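Local coordinates for protein scyllo-inosose 3-dehydrogenase (PDB 3IP1) that catalyses the NAD(+)-dependent oxidation of scyllo-inosose to 3-dehydro-scyllo-inosose, with two zinc ions per subunit, probably as a step in myo-inositol breakdown, at residues 13-18 with 76-81; 35-40 with 87-92. All coordinates share one frame; numbering follows the deposited sequence.

How the contacts relate
Contact 1 lies at the surface and contact 2 is buried, yet their centres are only 10 Å apart: contact 1 uses the loop after strand 3-12 and contact 2 strand 37-38, and both meet the loop between helix 69-75 and strand 93-94. Their chemistry follows their depth: contact 1 is made of charged hydrogen bonds, one arginine nitrogen shared by two carboxylates, whereas contact 2 packs two aromatic rings and adds an indole N-H bond to a backbone carbonyl. The segments alternate along the chain and touch directly. Tyr39 N lies 2.8 Å from Gly81 O, a probable hydrogen bond, Arg38 NE probably bonds to Glu80 O, and the Phe18 ring packs on Val36.

Contact 1. Residues 13-18 with 76-81; sequences DPRPEF and QTDEEG
Arg15 and Glu80 mark the nearest backbone approach, their CA atoms 9.6 Å apart, and each sits in a type I beta turn: Arg15 begins the turn to Phe18, and Glu80 lies in the turn from Asp78 to Gly81; the gap is bridged by side chains alone. The Arg15 chain runs extended from CG to NE and delivers one nitrogen, NH2, to two carboxylates. NH2 donates to Glu80 OE1 at 2.7 Å, nearly straight (164°), and meets that oxygen on its anti side. A second salt bridge, from NH2 to Asp78 OD2, is equally short at 2.7 Å but more bent, and the nitrogen stands above the Asp78 carboxylate plane. Both oxygens lie at the guanidinium edge, close to its plane, while the carboxylates themselves are turned by more than 60° from it. Glu80 gets there by folding at chi2 (83°), which swings OE1 back to the arginine. Asp78 is fixed from its other oxygen: OD1 accepts from Glu80 N at 2.9 Å, an Asx turn, and also from Tyr82 N. A leucine in place of Arg15 would probably leave the Asp78 and Glu80 carboxylates without the positive charge they share, and take away the link between the two loops. The contact joins the loop that follows strand 3-12 to the one leaving helix 69-75, with Tyr82 touching Arg15 and Asp13 salt-bridged to Arg38 of strand 37-38.

Contact 2. Residues 35-40 with 87-92; sequences KVWRYP and GLTGFP
Trp37 points its indole at the 87-92 segment, where Phe91 lies over one ring face and Thr89 waits at the edge. With CG beside the backbone N and anti to the carbonyl carbon, a chi1 of -58° sets the indole so that one face meets the Phe91 edge and NE1 reaches Thr89 O. Its CB meets the edge of the Phe91 ring, 3.9 Å from Phe91 CE2. One bond further, CG lies 3.4 Å from Phe91 CD2, and CD2 of the indole packs on that same carbon. This is an edge-to-face pair: the Phe91 edge is directed at the five-membered ring of Trp37, with the planes 58° apart and the centroids at 4.4 Å. CD1 has Phe91 CE2 over the face and Thr89 OG1 near the edge, and the next atom round, NE1, donates to Thr89 O at 3.3 Å. That bond is bent (144°), and the donor stands well above the carbonyl plane. Val36 CG1 sits across the opposite face of the indole.

The site belongs to the GroES-like catalytic domain of the zinc-containing alcohol dehydrogenases. Trp37 is on strand 37-38, which pairs antiparallel with strand 3-12, and its ring also meets Trp12 edge-to-face, while Thr89 and Phe91 both rest on Met74 of helix 69-75. That helix carries Ser70 and His73, the probable charge relay residues, and the Thr89 side chain lies about 8 Å from Ser70.

Farther along, CE2 and CE3 also lie near Phe91 CD2, CZ2 approaches the backbone N of Phe91 and CH2 its carbonyl O, at 3.8 Å. CZ3 nears Phe91 CB, which makes a CH-pi contact over the six-membered ring, 4.0 Å from its centroid and almost on the normal.

Contact 1. Residues 13-18 with 76-81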
loop_
_atom_site.group_PDB
_atom_site.type_symbol
_atom_site.label_atom_id
_atom_site.label_comp_id
_atom_site.label_asym_id
_atom_site.label_seq_id
_atom_site.Cartn_x
_atom_site.Cartn_y
_atom_site.Cartn_z
ATOM N N ASP A 13 5.423 -30.846 34.587
ATOM C CA ASP A 13 6.683 -31.519 34.923
ATOM C C ASP A 13 7.808 -31.054 34.005
ATOM O O ASP A 13 8.250 -31.813 33.149
ATOM C CB ASP A 13 6.500 -33.041 34.823
ATOM C CG ASP A 13 7.627 -33.827 35.491
ATOM O OD1 ASP A 13 8.465 -33.215 36.171
ATOM O OD2 ASP A 13 7.670 -35.066 35.330
ATOM N N PRO A 14 8.288 -29.810 34.199
ATOM C CA PRO A 14 9.110 -29.140 33.183
ATOM C C PRO A 14 10.506 -29.706 32.985
ATOM O O PRO A 14 11.112 -30.207 33.924
ATOM C CB PRO A 14 9.213 -27.703 33.698
ATOM C CG PRO A 14 8.132 -27.577 34.723
ATOM C CD PRO A 14 8.011 -28.921 35.337
ATOM N N ARG A 15 10.979 -29.640 31.743
ATOM C CA ARG A 15 12.353 -29.926 31.388
ATOM C C ARG A 15 13.287 -29.060 32.223
ATOM O O ARG A 15 12.906 -27.962 32.655
ATOM C CB ARG A 15 12.579 -29.705 29.888
ATOM C CG ARG A 15 11.867 -30.748 28.995
ATOM C CD ARG A 15 12.523 -30.815 27.634
ATOM N NE ARG A 15 12.078 -31.924 26.788
ATOM C CZ ARG A 15 12.606 -33.145 26.775
ATOM N NH1 ARG A 15 13.583 -33.476 27.596
ATOM N NH2 ARG A 15 12.121 -34.061 25.958
ATOM N N PRO A 16 14.505 -29.565 32.494
ATOM C CA PRO A 16 15.477 -28.876 33.371
ATOM C C PRO A 16 15.776 -27.446 32.934
ATOM O O PRO A 16 15.893 -26.563 33.778
ATOM C CB PRO A 16 16.741 -29.733 33.246
ATOM C CG PRO A 16 16.256 -31.063 32.820
ATOM C CD PRO A 16 15.052 -30.824 31.957
ATOM N N GLU A 17 15.881 -27.214 31.628
ATOM C CA GLU A 17 16.128 -25.855 31.099
ATOM C C GLU A 17 15.011 -24.838 31.382
ATOM O O GLU A 17 15.256 -23.622 31.357
ATOM C CB GLU A 17 16.427 -25.890 29.583
ATOM C CG GLU A 17 15.289 -26.458 28.705
ATOM C CD GLU A 17 15.464 -27.940 28.356
ATOM O OE1 GLU A 17 16.143 -28.683 29.118
ATOM O OE2 GLU A 17 14.918 -28.360 27.306
ATOM N N PHE A 18 13.793 -25.307 31.650
ATOM C CA PHE A 18 12.655 -24.398 31.714
ATOM C C PHE A 18 12.746 -23.457 32.899
ATOM O O PHE A 18 13.016 -23.878 34.017
ATOM C CB PHE A 18 11.331 -25.169 31.767
ATOM C CG PHE A 18 10.118 -24.293 31.992
ATOM C CD1 PHE A 18 9.486 -23.656 30.917
ATOM C CD2 PHE A 18 9.600 -24.116 33.276
ATOM C CE1 PHE A 18 8.373 -22.865 31.109
ATOM C CE2 PHE A 18 8.470 -23.313 33.482
ATOM C CZ PHE A 18 7.863 -22.681 32.385
ATOM N N GLN A 76 0.298 -35.777 21.639
ATOM C CA GLN A 76 1.384 -36.634 21.197
ATOM C C GLN A 76 2.616 -36.228 21.985
ATOM O O GLN A 76 2.792 -35.053 22.287
ATOM C CB GLN A 76 1.646 -36.428 19.716
ATOM C CG GLN A 76 2.723 -37.329 19.126
ATOM C CD GLN A 76 2.684 -37.335 17.602
ATOM O OE1 GLN A 76 1.942 -36.572 16.993
ATOM N NE2 GLN A 76 3.455 -38.215 16.989
ATOM N N THR A 77 3.488 -37.188 22.284
ATOM C CA THR A 77 4.693 -36.883 23.071
ATOM C C THR A 77 5.995 -37.281 22.394
ATOM O O THR A 77 6.007 -38.140 21.522
ATOM C CB THR A 77 4.679 -37.595 24.430
ATOM O OG1 THR A 77 4.923 -38.985 24.215
ATOM C CG2 THR A 77 3.340 -37.407 25.143
ATOM N N ASP A 78 7.092 -36.664 22.823
ATOM C CA ASP A 78 8.418 -37.160 22.461
ATOM C C ASP A 78 8.757 -38.373 23.322
ATOM O O ASP A 78 7.926 -38.829 24.127
ATOM C CB ASP A 78 9.472 -36.066 22.599
ATOM C CG ASP A 78 9.586 -35.532 24.017
ATOM O OD1 ASP A 78 9.152 -36.234 24.970
ATOM O OD2 ASP A 78 10.110 -34.406 24.175
ATOM N N GLU A 79 9.969 -38.893 23.166
ATOM C CA GLU A 79 10.411 -40.078 23.910
ATOM C C GLU A 79 10.357 -39.942 25.437
ATOM O O GLU A 79 10.242 -40.940 26.140
ATOM C CB GLU A 79 11.822 -40.470 23.475
ATOM C CG GLU A 79 11.892 -40.936 22.029
ATOM C CD GLU A 79 13.134 -41.770 21.725
ATOM O OE1 GLU A 79 14.181 -41.638 22.432
ATOM O OE2 GLU A 79 13.055 -42.566 20.757
ATOM N N GLU A 80 10.416 -38.713 25.937
ATOM C CA GLU A 80 10.435 -38.456 27.369
ATOM C C GLU A 80 9.060 -38.086 27.890
ATOM O O GLU A 80 8.930 -37.646 29.035
ATOM C CB GLU A 80 11.423 -37.333 27.718
ATOM C CG GLU A 80 12.885 -37.708 27.590
ATOM C CD GLU A 80 13.388 -37.584 26.159
ATOM O OE1 GLU A 80 13.024 -36.591 25.479
ATOM O OE2 GLU A 80 14.151 -38.474 25.708
ATOM N N GLY A 81 8.041 -38.225 27.042
ATOM C CA GLY A 81 6.665 -37.945 27.457
ATOM C C GLY A 81 6.165 -36.497 27.409
ATOM O O GLY A 81 5.009 -36.235 27.766
#

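Contact 2. Residues 35-40 with 87-92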
loop_
_atom_site.group_PDB
_atom_site.type_symbol
_atom_site.label_atom_id
_atom_site.label_comp_id
_atom_site.label_asym_id
_atom_site.label_seq_id
_atom_site.Cartn_x
_atom_site.Cartn_y
_atom_site.Cartn_z
ATOM N N LYS A 35 7.929 -27.702 26.784
ATOM C CA LYS A 35 8.952 -27.635 27.824
ATOM C C LYS A 35 8.383 -27.951 29.206
ATOM O O LYS A 35 9.136 -28.010 30.177
ATOM C CB LYS A 35 9.582 -26.233 27.876
ATOM C CG LYS A 35 10.243 -25.791 26.575
ATOM C CD LYS A 35 11.414 -26.703 26.221
ATOM C CE LYS A 35 12.382 -26.005 25.281
ATOM N NZ LYS A 35 13.455 -26.940 24.865
ATOM N N VAL A 36 7.061 -28.131 29.293
ATOM C CA VAL A 36 6.386 -28.170 30.587
ATOM C C VAL A 36 5.450 -29.366 30.782
ATOM O O VAL A 36 5.573 -30.113 31.754
ATOM C CB VAL A 36 5.602 -26.867 30.806
ATOM C CG1 VAL A 36 4.702 -26.963 32.053
ATOM C CG2 VAL A 36 6.568 -25.695 30.941
ATOM N N TRP A 37 4.509 -29.532 29.858
ATOM C CA TRP A 37 3.469 -30.535 29.991
ATOM C C TRP A 37 3.930 -31.919 29.555
ATOM O O TRP A 37 4.507 -32.104 28.477
ATOM C CB TRP A 37 2.202 -30.114 29.230
ATOM C CG TRP A 37 1.620 -28.798 29.666
ATOM C CD1 TRP A 37 1.624 -27.637 28.949
ATOM C CD2 TRP A 37 0.957 -28.494 30.915
ATOM N NE1 TRP A 37 1.000 -26.642 29.655
ATOM C CE2 TRP A 37 0.582 -27.134 30.863
ATOM C CE3 TRP A 37 0.642 -29.240 32.066
ATOM C CZ2 TRP A 37 -0.098 -26.494 31.920
ATOM C CZ3 TRP A 37 -0.041 -28.610 33.110
ATOM C CH2 TRP A 37 -0.408 -27.248 33.024
ATOM N N ARG A 38 3.641 -32.896 30.404
ATOM C CA ARG A 38 4.109 -34.269 30.214
ATOM C C ARG A 38 2.959 -35.275 30.400
ATOM O O ARG A 38 2.052 -35.036 31.203
ATOM C CB ARG A 38 5.198 -34.526 31.247
ATOM C CG ARG A 38 6.198 -35.568 30.866
ATOM C CD ARG A 38 7.334 -35.534 31.861
ATOM N NE ARG A 38 8.402 -36.428 31.474
ATOM C CZ ARG A 38 9.414 -36.755 32.269
ATOM N NH1 ARG A 38 9.475 -36.271 33.507
ATOM N NH2 ARG A 38 10.350 -37.575 31.825
ATOM N N TYR A 39 3.020 -36.390 29.676
ATOM C CA TYR A 39 2.043 -37.498 29.757
ATOM C C TYR A 39 0.602 -37.046 29.517
ATOM O O TYR A 39 -0.265 -37.284 30.340
ATOM C CB TYR A 39 2.147 -38.256 31.096
ATOM C CG TYR A 39 3.586 -38.529 31.535
ATOM C CD1 TYR A 39 4.412 -39.388 30.806
ATOM C CD2 TYR A 39 4.114 -37.914 32.669
ATOM C CE1 TYR A 39 5.739 -39.628 31.200
ATOM C CE2 TYR A 39 5.424 -38.161 33.078
ATOM C CZ TYR A 39 6.226 -39.011 32.330
ATOM O OH TYR A 39 7.505 -39.236 32.734
ATOM N N PRO A 40 0.337 -36.396 28.369
ATOM C CA PRO A 40 -1.017 -35.894 28.155
ATOM C C PRO A 40 -2.001 -37.037 27.981
ATOM O O PRO A 40 -1.634 -38.111 27.507
ATOM C CB PRO A 40 -0.891 -35.122 26.841
ATOM C CG PRO A 40 0.225 -35.878 26.098
ATOM C CD PRO A 40 1.193 -36.214 27.180
ATOM N N GLY A 87 3.561 -24.273 22.017
ATOM C CA GLY A 87 2.978 -22.972 22.365
ATOM C C GLY A 87 2.153 -22.872 23.642
ATOM O O GLY A 87 2.255 -23.706 24.551
ATOM N N LEU A 88 1.344 -21.815 23.710
ATOM C CA LEU A 88 0.473 -21.518 24.846
ATOM C C LEU A 88 -0.509 -22.656 25.156
ATOM O O LEU A 88 -1.254 -23.104 24.290
ATOM C CB LEU A 88 -0.302 -20.227 24.570
ATOM C CG LEU A 88 -1.300 -19.729 25.610
ATOM C CD1 LEU A 88 -0.555 -19.269 26.886
ATOM C CD2 LEU A 88 -2.125 -18.609 25.018
ATOM N N THR A 89 -0.493 -23.100 26.411
ATOM C CA THR A 89 -1.265 -24.252 26.862
ATOM C C THR A 89 -1.603 -24.119 28.357
ATOM O O THR A 89 -0.717 -23.893 29.184
ATOM C CB THR A 89 -0.490 -25.565 26.614
ATOM O OG1 THR A 89 0.909 -25.327 26.822
ATOM C CG2 THR A 89 -0.693 -26.059 25.181
ATOM N N GLY A 90 -2.886 -24.254 28.684
ATOM C CA GLY A 90 -3.373 -24.166 30.066
ATOM C C GLY A 90 -4.241 -25.384 30.358
ATOM O O GLY A 90 -5.413 -25.387 30.019
ATOM N N PHE A 91 -3.652 -26.424 30.958
ATOM C CA PHE A 91 -4.335 -27.709 31.205
ATOM C C PHE A 91 -4.807 -27.870 32.659
ATOM O O PHE A 91 -4.131 -27.402 33.583
ATOM C CB PHE A 91 -3.420 -28.884 30.821
ATOM C CG PHE A 91 -2.998 -28.895 29.355
ATOM C CD1 PHE A 91 -3.894 -28.551 28.343
ATOM C CD2 PHE A 91 -1.702 -29.281 28.996
ATOM C CE1 PHE A 91 -3.511 -28.560 27.019
ATOM C CE2 PHE A 91 -1.304 -29.307 27.667
ATOM C CZ PHE A 91 -2.216 -28.957 26.668
ATOM N N PRO A 92 -5.935 -28.576 32.882
ATOM C CA PRO A 92 -6.762 -29.272 31.876
ATOM C C PRO A 92 -7.604 -28.288 31.063
ATOM O O PRO A 92 -7.859 -27.175 31.518
ATOM C CB PRO A 92 -7.663 -30.181 32.720
ATOM C CG PRO A 92 -7.730 -29.504 34.068
ATOM C CD PRO A 92 -6.380 -28.863 34.263
#